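Local coordinates for DisA protein (Sorangium cellulosum, PDB 6CCA) that probably transfers methyl groups to the alpha-carbon of polyketide intermediates, as a gem-dimethylating carbon methyltransferase of the disorazol assembly line, at residues A[155-160]-A[341-346]. Residues are numbered along the deposited sequence; the frame is centred on the assembly and turned at random.
Sequences VRLLWA and VHFLTL
Phe343 points its ring into the side of helix 152-163, where Leu157 and Leu158 receive it from two directions. Leu158 lies at the ring edge: its CG sits near the ring plane, 3.6 Å from Phe343 CD1, and its CD1 methyl is in that plane, 3.9 Å from the same carbon. The two side chains run obliquely to each other. Leu157 instead crosses Phe343 at about a right angle, its CD2 reaching the outer end of the ring 3.8 Å from Phe343 CZ. With CG of Phe343 anti to the backbone N (chi1 164°), the ring reaches across to the other helix segment; the axes of the two segments come within 10.5 Å and run at 38° to each other. Short helix 342-346 follows strand 330-337 of the central sheet of the methyltransferase fold; the contact ties it to helix 152-163, one of the helices that come before strand 226-231. One turn beyond Phe343, Leu346 brings CB to 3.9 Å from Leu158 CD2; that methyl also lies 3.7 Å from Phe343 CD1 and so touches Phe343 and Leu346 alike. All four side chains are buried and meet through carbon alone. Tyr154 adds an edge-to-face ring contact to Phe343, Leu346 also rests on Leu108 of helix 102-114, and Leu158 on Ser65 of helix 55-75.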
loop_
_atom_site.group_PDB
_atom_site.type_symbol
_atom_site.label_atom_id
_atom_site.label_comp_id
_atom_site.label_asym_id
_atom_site.label_seq_id
_atom_site.Cartn_x
_atom_site.Cartn_y
_atom_site.Cartn_z
ATOM N N VAL A 155 0.344 -15.240 5.603
ATOM C CA VAL A 155 0.460 -16.089 6.800
ATOM C C VAL A 155 1.951 -16.250 7.144
ATOM O O VAL A 155 2.393 -16.060 8.287
ATOM C CB VAL A 155 -0.210 -17.450 6.597
ATOM C CG1 VAL A 155 0.093 -18.398 7.737
ATOM C CG2 VAL A 155 -1.720 -17.259 6.476
ATOM N N ARG A 156 2.729 -16.584 6.119
ATOM C CA ARG A 156 4.170 -16.735 6.262
ATOM C C ARG A 156 4.801 -15.491 6.880
ATOM O O ARG A 156 5.535 -15.583 7.864
ATOM C CB ARG A 156 4.814 -17.034 4.907
ATOM C CG ARG A 156 4.769 -18.499 4.506
ATOM C CD ARG A 156 5.695 -18.780 3.334
ATOM N NE ARG A 156 7.095 -18.541 3.674
ATOM C CZ ARG A 156 7.832 -17.562 3.159
ATOM N NH1 ARG A 156 7.302 -16.725 2.276
ATOM N NH2 ARG A 156 9.098 -17.419 3.525
ATOM N N LEU A 157 4.515 -14.328 6.301
ATOM C CA LEU A 157 5.071 -13.086 6.810
ATOM C C LEU A 157 4.647 -12.835 8.290
ATOM O O LEU A 157 5.439 -12.394 9.098
ATOM C CB LEU A 157 4.608 -11.918 5.941
ATOM C CG LEU A 157 5.093 -10.564 6.486
ATOM C CD1 LEU A 157 6.603 -10.576 6.622
ATOM C CD2 LEU A 157 4.677 -9.380 5.597
ATOM N N LEU A 158 3.345 -12.991 8.595
ATOM C CA LEU A 158 2.894 -12.784 9.977
ATOM C C LEU A 158 3.601 -13.725 10.924
ATOM O O LEU A 158 3.945 -13.347 12.032
ATOM C CB LEU A 158 1.412 -13.016 10.098
ATOM C CG LEU A 158 0.531 -11.949 9.497
ATOM C CD1 LEU A 158 -0.885 -12.308 9.788
ATOM C CD2 LEU A 158 0.800 -10.595 10.185
ATOM N N TRP A 159 3.767 -14.981 10.526
ATOM C CA TRP A 159 4.469 -15.968 11.374
ATOM C C TRP A 159 5.928 -15.616 11.596
ATOM O O TRP A 159 6.407 -15.666 12.723
ATOM C CB TRP A 159 4.314 -17.401 10.834
ATOM C CG TRP A 159 4.643 -18.433 11.873
ATOM C CD1 TRP A 159 5.786 -19.183 11.949
ATOM C CD2 TRP A 159 3.899 -18.705 13.063
ATOM N NE1 TRP A 159 5.746 -19.953 13.095
ATOM C CE2 TRP A 159 4.620 -19.655 13.804
ATOM C CE3 TRP A 159 2.682 -18.259 13.544
ATOM C CZ2 TRP A 159 4.132 -20.214 14.980
ATOM C CZ3 TRP A 159 2.216 -18.760 14.736
ATOM C CH2 TRP A 159 2.931 -19.752 15.437
ATOM N N ALA A 160 6.609 -15.082 10.575
ATOM C CA ALA A 160 7.989 -14.623 10.749
ATOM C C ALA A 160 8.050 -13.443 11.736
ATOM O O ALA A 160 8.952 -13.351 12.570
ATOM C CB ALA A 160 8.620 -14.258 9.390
ATOM N N VAL A 341 -6.653 -3.408 7.517
ATOM C CA VAL A 341 -6.625 -4.831 7.959
ATOM C C VAL A 341 -5.527 -5.125 9.005
ATOM O O VAL A 341 -4.421 -4.529 9.001
ATOM C CB VAL A 341 -6.532 -5.781 6.731
ATOM C CG1 VAL A 341 -7.759 -5.577 5.858
ATOM C CG2 VAL A 341 -5.267 -5.549 5.912
ATOM N N HIS A 342 -5.832 -6.094 9.910
ATOM C CA HIS A 342 -4.930 -6.408 11.011
ATOM C C HIS A 342 -3.598 -6.941 10.484
ATOM O O HIS A 342 -2.526 -6.687 11.050
ATOM C CB HIS A 342 -5.568 -7.443 11.916
ATOM C CG HIS A 342 -6.861 -7.004 12.516
ATOM N ND1 HIS A 342 -7.150 -5.683 12.827
ATOM C CD2 HIS A 342 -7.941 -7.727 12.912
ATOM C CE1 HIS A 342 -8.368 -5.609 13.321
ATOM N NE2 HIS A 342 -8.859 -6.834 13.396
ATOM N N PHE A 343 -3.655 -7.614 9.354
ATOM C CA PHE A 343 -2.448 -8.094 8.713
ATOM C C PHE A 343 -1.476 -6.999 8.492
ATOM O O PHE A 343 -0.268 -7.135 8.680
ATOM C CB PHE A 343 -2.768 -8.755 7.345
ATOM C CG PHE A 343 -1.524 -8.900 6.488
ATOM C CD1 PHE A 343 -0.581 -9.888 6.792
ATOM C CD2 PHE A 343 -1.240 -8.006 5.485
ATOM C CE1 PHE A 343 0.630 -10.025 6.069
ATOM C CE2 PHE A 343 -0.038 -8.078 4.768
ATOM C CZ PHE A 343 0.900 -9.113 5.044
ATOM N N LEU A 344 -1.956 -5.866 7.987
ATOM C CA LEU A 344 -1.092 -4.719 7.779
ATOM C C LEU A 344 -0.623 -4.066 9.062
ATOM O O LEU A 344 0.569 -3.677 9.212
ATOM C CB LEU A 344 -1.818 -3.658 6.909
ATOM C CG LEU A 344 -2.042 -4.129 5.462
ATOM C CD1 LEU A 344 -2.855 -3.028 4.750
ATOM C CD2 LEU A 344 -0.735 -4.363 4.717
ATOM N N THR A 345 -1.551 -3.850 9.996
ATOM C CA THR A 345 -1.145 -3.248 11.257
ATOM C C THR A 345 0.026 -4.012 11.894
ATOM O O THR A 345 0.985 -3.419 12.363
ATOM C CB THR A 345 -2.314 -3.138 12.262
ATOM O OG1 THR A 345 -3.348 -2.281 11.707
ATOM C CG2 THR A 345 -1.789 -2.570 13.615
ATOM N N LEU A 346 -0.055 -5.327 11.884
ATOM C CA LEU A 346 0.977 -6.164 12.538
ATOM C C LEU A 346 2.328 -6.164 11.811
ATOM O O LEU A 346 3.342 -6.270 12.475
ATOM C CB LEU A 346 0.516 -7.601 12.675
ATOM C CG LEU A 346 -0.608 -7.849 13.627
ATOM C CD1 LEU A 346 -1.044 -9.311 13.577
ATOM C CD2 LEU A 346 -0.122 -7.437 14.990
#